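Local coordinates for putative PadR-family transcriptional regulatory protein (Bacteroides fragilis, PDB 5H20), which probably acts as a PadR-type transcriptional regulator, a dimer that would bind DNA through its winged helix-turn-helix domain, at residues 52-55 / 56-60. Sequence-based numbering, arbitrary orientation.
Sequences LLTR and LKNDD
L56 packs its side chain against the carbonyl of L52 in the last turns of helix 46-58, which lies in the PadR-like winged helix-turn-helix domain and ends here in a Schellman motif. The helical character is evident from four successive i to i+4 backbone bonds. L56 N to L52 O (2.8 Å) and K57 N to L53 O are nearly straight, N58 N to T54 O is slightly more bent, and D59 N to R55 O has lengthened to 3.2 Å with an N-H...O angle of 145°, as the helix gives out. D59 is the first residue to leave helical geometry; D60, at positive phi, is the C-prime residue, and its N turns back to K57 O, while L61 N bonds to L56 O, completing the motif.

On the tightly packed side L52, L53, L56 and D59 are buried. L56 CG lies 3.3 Å from L52 O, and CD1 follows close by. The L52 side chain touches L15 and E16 of helix 5-23, while L53 meets I19 of that helix, A30 and I33 of helix 30-39 and L62 of strand 62-67. At the dimer interface V6 of the second subunit packs on R55, L56 and D59, and D59 OD1 accepts a hydrogen bond from D4 N of that subunit.

The other side is more open to solvent: T54 and K57 are partly exposed, N58 exposed. The T54 and N58 side chains run alongside each other, one helical turn apart, with T54 CG2 3.9 Å from N58 ND2. N58 has CG anti to its carbonyl carbon (chi1 -79°), which lays the face of its amide over T54 O, N58 CG being 3.3 Å from that oxygen. K57 bends at its last two torsions, passing CE near T54 O and bringing its ammonium to the neighbouring amide: K57 NZ donates to N58 OD1 at 2.8 Å, tilted 29° from the plane of that side-chain carbonyl.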
loop_
_atom_site.group_PDB
_atom_site.type_symbol
_atom_site.label_atom_id
_atom_site.label_comp_id
_atom_site.label_asym_id
_atom_site.label_seq_id
_atom_site.Cartn_x
_atom_site.Cartn_y
_atom_site.Cartn_z
ATOM N N LEU A 52 6.897 4.552 12.240
ATOM C CA LEU A 52 5.597 4.393 11.574
ATOM C C LEU A 52 4.433 4.666 12.531
ATOM O O LEU A 52 3.447 5.338 12.159
ATOM C CB LEU A 52 5.488 3.006 10.945
ATOM C CG LEU A 52 5.966 2.729 9.508
ATOM C CD1 LEU A 52 7.042 3.653 8.936
ATOM C CD2 LEU A 52 6.363 1.276 9.391
ATOM N N LEU A 53 4.562 4.167 13.764
ATOM C CA LEU A 53 3.628 4.481 14.833
ATOM C C LEU A 53 3.515 5.997 15.017
ATOM O O LEU A 53 2.401 6.538 15.059
ATOM C CB LEU A 53 4.064 3.817 16.146
ATOM C CG LEU A 53 4.169 2.296 16.205
ATOM C CD1 LEU A 53 4.738 1.906 17.564
ATOM C CD2 LEU A 53 2.814 1.646 15.952
ATOM N N THR A 54 4.677 6.655 15.097
ATOM C CA THR A 54 4.788 8.107 15.211
ATOM C C THR A 54 4.124 8.808 14.009
ATOM O O THR A 54 3.353 9.756 14.214
ATOM C CB THR A 54 6.264 8.547 15.447
ATOM O OG1 THR A 54 6.716 8.023 16.703
ATOM C CG2 THR A 54 6.419 10.074 15.488
ATOM N N ARG A 55 4.381 8.304 12.794
ATOM C CA ARG A 55 3.802 8.851 11.561
ATOM C C ARG A 55 2.271 8.730 11.533
ATOM O O ARG A 55 1.576 9.670 11.153
ATOM C CB ARG A 55 4.419 8.168 10.335
ATOM C CG ARG A 55 4.463 9.036 9.091
ATOM C CD ARG A 55 5.256 8.362 7.984
ATOM N NE ARG A 55 6.576 7.929 8.440
ATOM C CZ ARG A 55 7.623 7.776 7.639
ATOM N NH1 ARG A 55 7.503 8.035 6.345
ATOM N NH2 ARG A 55 8.789 7.376 8.130
ATOM N N LEU A 56 1.764 7.564 11.945
ATOM C CA LEU A 56 0.319 7.297 12.018
ATOM C C LEU A 56 -0.373 8.118 13.120
ATOM O O LEU A 56 -1.494 8.608 12.906
ATOM C CB LEU A 56 0.027 5.796 12.183
ATOM C CG LEU A 56 0.342 4.798 11.045
ATOM C CD1 LEU A 56 0.634 3.413 11.602
ATOM C CD2 LEU A 56 -0.762 4.722 9.996
ATOM N N LYS A 57 0.289 8.273 14.278
ATOM C CA LYS A 57 -0.207 9.163 15.347
ATOM C C LYS A 57 -0.280 10.618 14.879
ATOM O O LYS A 57 -1.260 11.310 15.171
ATOM C CB LYS A 57 0.638 9.061 16.637
ATOM C CG LYS A 57 0.488 10.267 17.567
ATOM C CD LYS A 57 1.674 10.492 18.492
ATOM C CE LYS A 57 2.969 10.868 17.779
ATOM N NZ LYS A 57 3.294 12.318 17.968
ATOM N N ASN A 58 0.760 11.063 14.170
ATOM C CA ASN A 58 0.850 12.437 13.665
ATOM C C ASN A 58 -0.247 12.795 12.669
ATOM O O ASN A 58 -0.687 13.939 12.615
ATOM C CB ASN A 58 2.240 12.726 13.079
ATOM C CG ASN A 58 3.287 13.010 14.150
ATOM O OD1 ASN A 58 2.966 13.187 15.328
ATOM N ND2 ASN A 58 4.549 13.059 13.742
ATOM N N ASP A 59 -0.690 11.802 11.903
ATOM C CA ASP A 59 -1.827 11.958 11.002
ATOM C C ASP A 59 -3.164 11.589 11.682
ATOM O O ASP A 59 -4.193 11.455 11.015
ATOM C CB ASP A 59 -1.603 11.147 9.712
ATOM C CG ASP A 59 -2.551 11.554 8.590
ATOM O OD1 ASP A 59 -2.906 12.750 8.495
ATOM O OD2 ASP A 59 -2.952 10.674 7.802
ATOM N N ASP A 60 -3.129 11.441 13.014
ATOM C CA ASP A 60 -4.308 11.144 13.860
ATOM C C ASP A 60 -5.041 9.836 13.497
ATOM O O ASP A 60 -6.259 9.721 13.695
ATOM C CB ASP A 60 -5.295 12.339 13.891
ATOM C CG ASP A 60 -4.752 13.555 14.647
ATOM O OD1 ASP A 60 -3.558 13.593 15.033
ATOM O OD2 ASP A 60 -5.541 14.498 14.853
#